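Local coordinates for hypothetical nigD-like protein (Bacteroides caccae, PDB 3QWN) that is of unknown function but, as a NigD-like protein, may serve as an immunity protein or antitoxin that protects its producer from a toxin, at residues Y73-P85 against R161-D173. Residues are numbered along the deposited sequence; the frame is centred on the assembly and turned at random.
Sequences YSLQSLVTPTPKP and RAYLSVPLDKYAD
V79 turns both its N-H and its C=O to the edge of strand 158-167: its N-H points almost straight at Y163 O (3.0 Å, 170° at the hydrogen), and its carbonyl O receives the N-H of S165 at 2.9 Å. The two N-H...O bonds make a single parallel bridge between V79 and L164; CA-H...O contacts, L164 to V79 O and T80 to S165 O, add to it. Beyond it the pairing does not continue, consistent with P81 and P83 on one segment and P167 on the other having no N-H. On one side, L78 lays CB against Y163 CB (3.9 Å) and CD1 against S165 CB; on the other, V79 CB and P81 CG pack on the L164 side chain. The 78-83 linker thus runs alongside the three-stranded antiparallel sheet as it passes from the N-terminal domain, a predicted OB fold, to the C-terminal beta sandwich, where K84 pairs with strand 127-133. Farther along, the P81 carbonyl O lies against V166 CG1 and P167 CD, while P83 CG reaches V166 CG1 at 3.7 Å. P83 CB sits close to Y171 OH. K170 NZ makes a weak 3.4 Å bond to P83 O, its chain bent at chi3 (-76°) and its CG lying over one face of the Y171 ring. At the opposite end, the Q76 amide approaches Y163 CE2 with the two planes 85° apart. In the second shell, E132 forms a salt bridge with K170 NZ and is hydrogen-bonded to Y171 OH. S165 OG is held by N113 and R54, the latter on strand 52-63 of the N-terminal sheet.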
ATOM      1  N   TYR A  73     -19.800   1.493  -2.109  1.00 34.48           N
ATOM      2  CA  TYR A  73     -20.350   0.277  -2.728  1.00 35.07           C
ATOM      3  C   TYR A  73     -19.540  -0.945  -2.320  1.00 40.27           C
ATOM      4  O   TYR A  73     -20.108  -2.018  -2.193  1.00 40.99           O
ATOM      5  CB  TYR A  73     -20.419   0.417  -4.266  1.00 34.31           C
ATOM      6  CG  TYR A  73     -21.432   1.475  -4.666  1.00 35.17           C
ATOM      7  CD1 TYR A  73     -22.801   1.204  -4.647  1.00 38.55           C
ATOM      8  CD2 TYR A  73     -21.027   2.761  -5.008  1.00 32.55           C
ATOM      9  CE1 TYR A  73     -23.739   2.200  -4.932  1.00 41.59           C
ATOM     10  CE2 TYR A  73     -21.950   3.748  -5.319  1.00 34.03           C
ATOM     11  CZ  TYR A  73     -23.309   3.471  -5.274  1.00 47.21           C
ATOM     12  OH  TYR A  73     -24.221   4.459  -5.597  1.00 48.10           O
ATOM     13  N   SER A  74     -18.224  -0.796  -2.103  1.00 37.97           N
ATOM     14  CA  SER A  74     -17.377  -1.913  -1.625  1.00 38.23           C
ATOM     15  C   SER A  74     -16.216  -1.399  -0.811  1.00 38.09           C
ATOM     16  O   SER A  74     -15.805  -0.276  -0.997  1.00 37.78           O
ATOM     17  CB  SER A  74     -16.900  -2.821  -2.755  1.00 40.90           C
ATOM     18  OG  SER A  74     -15.783  -2.275  -3.420  1.00 54.80           O
ATOM     19  N   LEU A  75     -15.763  -2.198   0.136  1.00 33.90           N
ATOM     20  CA  LEU A  75     -14.624  -1.943   1.010  1.00 33.30           C
ATOM     21  C   LEU A  75     -13.855  -3.188   1.203  1.00 40.22           C
ATOM     22  O   LEU A  75     -14.450  -4.245   1.404  1.00 39.30           O
ATOM     23  CB  LEU A  75     -15.029  -1.444   2.402  1.00 33.53           C
ATOM     24  CG  LEU A  75     -15.451  -0.011   2.586  1.00 37.52           C
ATOM     25  CD1 LEU A  75     -15.975   0.189   4.013  1.00 39.70           C
ATOM     26  CD2 LEU A  75     -14.315   0.977   2.294  1.00 31.17           C
ATOM     27  N   GLN A  76     -12.533  -3.079   1.169  1.00 40.13           N
ATOM     28  CA  GLN A  76     -11.675  -4.208   1.483  1.00 41.26           C
ATOM     29  C   GLN A  76     -10.355  -3.694   2.035  1.00 45.21           C
ATOM     30  O   GLN A  76      -9.974  -2.551   1.807  1.00 46.07           O
ATOM     31  CB  GLN A  76     -11.488  -5.174   0.309  1.00 41.73           C
ATOM     32  CG  GLN A  76     -10.586  -4.682  -0.785  1.00 46.89           C
ATOM     33  CD  GLN A  76     -10.587  -5.661  -1.920  1.00 64.23           C
ATOM     34  OE1 GLN A  76     -11.615  -5.917  -2.573  1.00 65.23           O
ATOM     35  NE2 GLN A  76      -9.424  -6.195  -2.202  1.00 50.72           N
ATOM     36  N   SER A  77      -9.697  -4.526   2.794  1.00 41.80           N
ATOM     37  CA  SER A  77      -8.440  -4.186   3.405  1.00 42.19           C
ATOM     38  C   SER A  77      -7.311  -4.146   2.381  1.00 46.45           C
ATOM     39  O   SER A  77      -7.420  -4.671   1.257  1.00 45.59           O
ATOM     40  CB  SER A  77      -8.121  -5.205   4.489  1.00 45.92           C
ATOM     41  OG  SER A  77      -7.848  -6.472   3.913  1.00 47.89           O
ATOM     42  N   LEU A  78      -6.223  -3.505   2.788  1.00 42.66           N
ATOM     43  CA  LEU A  78      -4.975  -3.471   2.044  1.00 40.52           C
ATOM     44  C   LEU A  78      -3.864  -3.712   3.062  1.00 47.61           C
ATOM     45  O   LEU A  78      -4.115  -3.637   4.282  1.00 47.82           O
ATOM     46  CB  LEU A  78      -4.784  -2.189   1.208  1.00 38.14           C
ATOM     47  CG  LEU A  78      -4.892  -0.811   1.862  1.00 38.76           C
ATOM     48  CD1 LEU A  78      -3.683  -0.495   2.688  1.00 41.04           C
ATOM     49  CD2 LEU A  78      -4.943   0.251   0.814  1.00 27.75           C
ATOM     50  N   VAL A  79      -2.654  -4.039   2.580  1.00 45.07           N
ATOM     51  CA  VAL A  79      -1.523  -4.324   3.474  1.00 45.18           C
ATOM     52  C   VAL A  79      -0.813  -3.006   3.716  1.00 50.66           C
ATOM     53  O   VAL A  79      -0.539  -2.288   2.755  1.00 51.99           O
ATOM     54  CB  VAL A  79      -0.584  -5.422   2.891  1.00 48.22           C
ATOM     55  CG1 VAL A  79       0.447  -5.874   3.905  1.00 48.61           C
ATOM     56  CG2 VAL A  79      -1.379  -6.626   2.385  1.00 47.52           C
ATOM     57  N   THR A  80      -0.536  -2.672   4.982  1.00 47.77           N
ATOM     58  CA  THR A  80       0.228  -1.475   5.375  1.00 49.07           C
ATOM     59  C   THR A  80       1.530  -1.955   6.030  1.00 54.73           C
ATOM     60  O   THR A  80       1.614  -1.979   7.260  1.00 56.01           O
ATOM     61  CB  THR A  80      -0.568  -0.496   6.269  1.00 55.84           C
ATOM     62  OG1 THR A  80      -1.177  -1.219   7.337  1.00 62.01           O
ATOM     63  CG2 THR A  80      -1.605   0.318   5.489  1.00 48.70           C
ATOM     64  N   PRO A  81       2.528  -2.430   5.243  1.00 51.02           N
ATOM     65  CA  PRO A  81       3.748  -2.944   5.881  1.00 52.48           C
ATOM     66  C   PRO A  81       4.687  -1.817   6.304  1.00 59.88           C
ATOM     67  O   PRO A  81       5.035  -0.921   5.513  1.00 56.93           O
ATOM     68  CB  PRO A  81       4.370  -3.840   4.806  1.00 54.16           C
ATOM     69  CG  PRO A  81       3.897  -3.272   3.495  1.00 56.24           C
ATOM     70  CD  PRO A  81       2.611  -2.503   3.764  1.00 50.73           C
ATOM     71  N   THR A  82       5.101  -1.863   7.582  1.00 61.84           N
ATOM     72  CA  THR A  82       6.049  -0.881   8.091  1.00 62.97           C
ATOM     73  C   THR A  82       7.448  -1.353   7.663  1.00 67.04           C
ATOM     74  O   THR A  82       7.794  -2.513   7.945  1.00 68.44           O
ATOM     75  CB  THR A  82       5.899  -0.672   9.613  1.00 68.75           C
ATOM     76  OG1 THR A  82       4.576  -0.208   9.892  1.00 67.45           O
ATOM     77  CG2 THR A  82       6.907   0.349  10.159  1.00 67.54           C
ATOM     78  N   PRO A  83       8.242  -0.500   6.958  1.00 60.30           N
ATOM     79  CA  PRO A  83       9.605  -0.919   6.582  1.00 60.45           C
ATOM     80  C   PRO A  83      10.430  -1.286   7.823  1.00 63.00           C
ATOM     81  O   PRO A  83      10.459  -0.538   8.806  1.00 63.10           O
ATOM     82  CB  PRO A  83      10.176   0.319   5.862  1.00 62.38           C
ATOM     83  CG  PRO A  83       8.989   1.104   5.455  1.00 65.38           C
ATOM     84  CD  PRO A  83       7.981   0.893   6.535  1.00 60.49           C
ATOM     85  N   LYS A  84      11.049  -2.468   7.789  1.00 58.49           N
ATOM     86  CA  LYS A  84      11.835  -2.983   8.896  1.00 60.43           C
ATOM     87  C   LYS A  84      13.166  -3.553   8.388  1.00 66.24           C
ATOM     88  O   LYS A  84      13.187  -4.127   7.295  1.00 63.22           O
ATOM     89  CB  LYS A  84      11.038  -4.045   9.679  1.00 62.29           C
ATOM     90  CG  LYS A  84       9.978  -3.476  10.614  1.00 69.73           C
ATOM     91  CD  LYS A  84       8.898  -4.521  10.884  1.00 89.93           C
ATOM     92  CE  LYS A  84       7.649  -3.944  11.533  1.00105.63           C
ATOM     93  NZ  LYS A  84       6.516  -4.923  11.557  1.00112.51           N
ATOM     94  N   PRO A  85      14.287  -3.410   9.157  1.00 67.29           N
ATOM     95  CA  PRO A  85      15.577  -3.960   8.689  1.00 69.44           C
ATOM     96  C   PRO A  85      15.560  -5.485   8.618  1.00 74.65           C
ATOM     97  O   PRO A  85      14.740  -6.106   9.285  1.00 74.70           O
ATOM     98  CB  PRO A  85      16.576  -3.459   9.736  1.00 74.20           C
ATOM     99  CG  PRO A  85      15.755  -3.239  10.968  1.00 78.46           C
ATOM    100  CD  PRO A  85      14.435  -2.752  10.476  1.00 70.77           C
ATOM    101  N   ARG A 161      -4.887  -9.398  -7.795  1.00 37.80           N
ATOM    102  CA  ARG A 161      -4.234  -8.162  -7.394  1.00 35.14           C
ATOM    103  C   ARG A 161      -4.098  -8.088  -5.909  1.00 38.42           C
ATOM    104  O   ARG A 161      -4.954  -8.600  -5.170  1.00 39.75           O
ATOM    105  CB  ARG A 161      -5.023  -6.942  -7.868  1.00 31.33           C
ATOM    106  CG  ARG A 161      -4.836  -6.666  -9.350  1.00 35.93           C
ATOM    107  CD  ARG A 161      -5.469  -5.368  -9.750  1.00 34.83           C
ATOM    108  NE  ARG A 161      -5.150  -5.065 -11.144  1.00 41.53           N
ATOM    109  CZ  ARG A 161      -5.351  -3.889 -11.716  1.00 45.98           C
ATOM    110  NH1 ARG A 161      -5.871  -2.883 -11.019  1.00 26.71           N
ATOM    111  NH2 ARG A 161      -5.013  -3.698 -12.983  1.00 31.45           N
ATOM    112  N   ALA A 162      -3.012  -7.459  -5.467  1.00 33.28           N
ATOM    113  CA  ALA A 162      -2.726  -7.165  -4.067  1.00 31.72           C
ATOM    114  C   ALA A 162      -2.450  -5.682  -3.970  1.00 35.91           C
ATOM    115  O   ALA A 162      -1.945  -5.079  -4.913  1.00 35.15           O
ATOM    116  CB  ALA A 162      -1.576  -7.990  -3.552  1.00 32.80           C
ATOM    117  N   TYR A 163      -2.842  -5.089  -2.857  1.00 34.70           N
ATOM    118  CA  TYR A 163      -2.724  -3.659  -2.654  1.00 35.37           C
ATOM    119  C   TYR A 163      -1.897  -3.376  -1.419  1.00 41.74           C
ATOM    120  O   TYR A 163      -2.224  -3.862  -0.351  1.00 42.88           O
ATOM    121  CB  TYR A 163      -4.138  -3.046  -2.534  1.00 34.72           C
ATOM    122  CG  TYR A 163      -5.016  -3.385  -3.719  1.00 33.60           C
ATOM    123  CD1 TYR A 163      -4.955  -2.641  -4.899  1.00 34.40           C
ATOM    124  CD2 TYR A 163      -5.896  -4.470  -3.675  1.00 32.57           C
ATOM    125  CE1 TYR A 163      -5.772  -2.952  -5.997  1.00 34.59           C
ATOM    126  CE2 TYR A 163      -6.705  -4.797  -4.773  1.00 30.41           C
ATOM    127  CZ  TYR A 163      -6.660  -4.021  -5.916  1.00 37.88           C
ATOM    128  OH  TYR A 163      -7.491  -4.338  -6.970  1.00 38.94           O
ATOM    129  N   LEU A 164      -0.824  -2.589  -1.576  1.00 39.95           N
ATOM    130  CA  LEU A 164       0.066  -2.190  -0.490  1.00 41.44           C
ATOM    131  C   LEU A 164       0.142  -0.661  -0.361  1.00 45.92           C
ATOM    132  O   LEU A 164       0.200   0.037  -1.356  1.00 45.67           O
ATOM    133  CB  LEU A 164       1.492  -2.750  -0.737  1.00 42.84           C
ATOM    134  CG  LEU A 164       1.802  -4.163  -0.230  1.00 48.67           C
ATOM    135  CD1 LEU A 164       1.102  -5.246  -1.066  1.00 48.87           C
ATOM    136  CD2 LEU A 164       3.261  -4.403  -0.256  1.00 45.08           C
ATOM    137  N   SER A 165       0.172  -0.154   0.866  1.00 43.54           N
ATOM    138  CA  SER A 165       0.356   1.260   1.171  1.00 43.27           C
ATOM    139  C   SER A 165       1.425   1.293   2.225  1.00 50.32           C
ATOM    140  O   SER A 165       1.157   0.932   3.374  1.00 52.57           O
ATOM    141  CB  SER A 165      -0.942   1.911   1.642  1.00 45.41           C
ATOM    142  OG  SER A 165      -1.610   2.607   0.605  1.00 45.78           O
ATOM    143  N   VAL A 166       2.671   1.545   1.810  1.00 46.12           N
ATOM    144  CA  VAL A 166       3.815   1.566   2.711  1.00 49.12           C
ATOM    145  C   VAL A 166       3.862   2.926   3.442  1.00 59.62           C
ATOM    146  O   VAL A 166       4.131   3.939   2.779  1.00 60.57           O
ATOM    147  CB  VAL A 166       5.161   1.275   1.977  1.00 52.37           C
ATOM    148  CG1 VAL A 166       6.298   1.145   2.977  1.00 53.89           C
ATOM    149  CG2 VAL A 166       5.070   0.031   1.105  1.00 50.91           C
ATOM    150  N   PRO A 167       3.653   2.973   4.793  1.00 58.61           N
ATOM    151  CA  PRO A 167       3.741   4.270   5.518  1.00 59.45           C
ATOM    152  C   PRO A 167       5.142   4.878   5.494  1.00 64.21           C
ATOM    153  O   PRO A 167       6.117   4.166   5.707  1.00 67.08           O
ATOM    154  CB  PRO A 167       3.323   3.907   6.949  1.00 61.78           C
ATOM    155  CG  PRO A 167       3.589   2.444   7.066  1.00 65.70           C
ATOM    156  CD  PRO A 167       3.326   1.859   5.711  1.00 59.71           C
ATOM    157  N   LEU A 168       5.244   6.191   5.238  1.00 59.15           N
ATOM    158  CA  LEU A 168       6.538   6.871   5.136  1.00 59.59           C
ATOM    159  C   LEU A 168       6.746   7.944   6.225  1.00 68.33           C
ATOM    160  O   LEU A 168       7.682   8.743   6.137  1.00 70.10           O
ATOM    161  CB  LEU A 168       6.701   7.505   3.731  1.00 57.53           C
ATOM    162  CG  LEU A 168       6.495   6.618   2.516  1.00 58.10           C
ATOM    163  CD1 LEU A 168       6.448   7.463   1.245  1.00 57.96           C
ATOM    164  CD2 LEU A 168       7.545   5.533   2.434  1.00 53.57           C
ATOM    165  N   ASP A 169       5.914   7.917   7.274  1.00 68.15           N
ATOM    166  CA  ASP A 169       5.955   8.858   8.402  1.00 70.42           C
ATOM    167  C   ASP A 169       7.269   8.778   9.194  1.00 75.59           C
ATOM    168  O   ASP A 169       7.743   9.816   9.675  1.00 77.90           O
ATOM    169  CB  ASP A 169       4.751   8.626   9.331  1.00 73.09           C
ATOM    170  CG  ASP A 169       3.421   8.648   8.596  1.00 95.88           C
ATOM    171  OD1 ASP A 169       3.111   9.676   7.946  1.00 97.91           O
ATOM    172  OD2 ASP A 169       2.723   7.612   8.600  1.00106.44           O
ATOM    173  N   LYS A 170       7.885   7.577   9.271  1.00 70.27           N
ATOM    174  CA  LYS A 170       9.135   7.333   9.997  1.00 71.60           C
ATOM    175  C   LYS A 170      10.355   8.056   9.389  1.00 78.69           C
ATOM    176  O   LYS A 170      11.412   8.111  10.025  1.00 81.17           O
ATOM    177  CB  LYS A 170       9.422   5.819  10.118  1.00 71.98           C
ATOM    178  CG  LYS A 170       9.817   5.072   8.834  1.00 69.26           C
ATOM    179  CD  LYS A 170      10.259   3.627   9.117  1.00 65.80           C
ATOM    180  CE  LYS A 170      11.646   3.587   9.710  1.00 78.75           C
ATOM    181  NZ  LYS A 170      12.068   2.203  10.049  1.00 99.49           N
ATOM    182  N   TYR A 171      10.214   8.597   8.181  1.00 76.01           N
ATOM    183  CA  TYR A 171      11.315   9.269   7.479  1.00 77.95           C
ATOM    184  C   TYR A 171      11.254  10.789   7.655  1.00 90.17           C
ATOM    185  O   TYR A 171      12.249  11.478   7.408  1.00 90.73           O
ATOM    186  CB  TYR A 171      11.321   8.872   5.986  1.00 75.07           C
ATOM    187  CG  TYR A 171      11.399   7.371   5.791  1.00 71.89           C
ATOM    188  CD1 TYR A 171      12.478   6.638   6.282  1.00 75.02           C
ATOM    189  CD2 TYR A 171      10.362   6.674   5.177  1.00 68.24           C
ATOM    190  CE1 TYR A 171      12.531   5.249   6.151  1.00 75.59           C
ATOM    191  CE2 TYR A 171      10.408   5.286   5.032  1.00 67.76           C
ATOM    192  CZ  TYR A 171      11.492   4.578   5.526  1.00 77.03           C
ATOM    193  OH  TYR A 171      11.553   3.217   5.375  1.00 75.39           O
ATOM    194  N   ALA A 172      10.097  11.301   8.114  1.00 92.47           N
ATOM    195  CA  ALA A 172       9.901  12.720   8.383  1.00 96.26           C
ATOM    196  C   ALA A 172      10.645  13.114   9.655  1.00109.25           C
ATOM    197  O   ALA A 172      10.542  12.423  10.677  1.00109.48           O
ATOM    198  CB  ALA A 172       8.415  13.028   8.514  1.00 95.41           C
ATOM    199  N   ASP A 173      11.444  14.195   9.565  1.00112.84           N
ATOM    200  CA  ASP A 173      12.203  14.730  10.693  1.00117.89           C
ATOM    201  C   ASP A 173      11.763  16.176  10.931  1.00126.82           C
ATOM    202  O   ASP A 173      12.008  17.053  10.096  1.00126.85           O
ATOM    203  CB  ASP A 173      13.725  14.614  10.460  1.00121.66           C
ATOM    204  CG  ASP A 173      14.599  14.775  11.697  1.00135.14           C
ATOM    205  OD1 ASP A 173      14.049  15.065  12.792  1.00137.26           O
ATOM    206  OD2 ASP A 173      15.829  14.604  11.578  1.00140.98           O
TER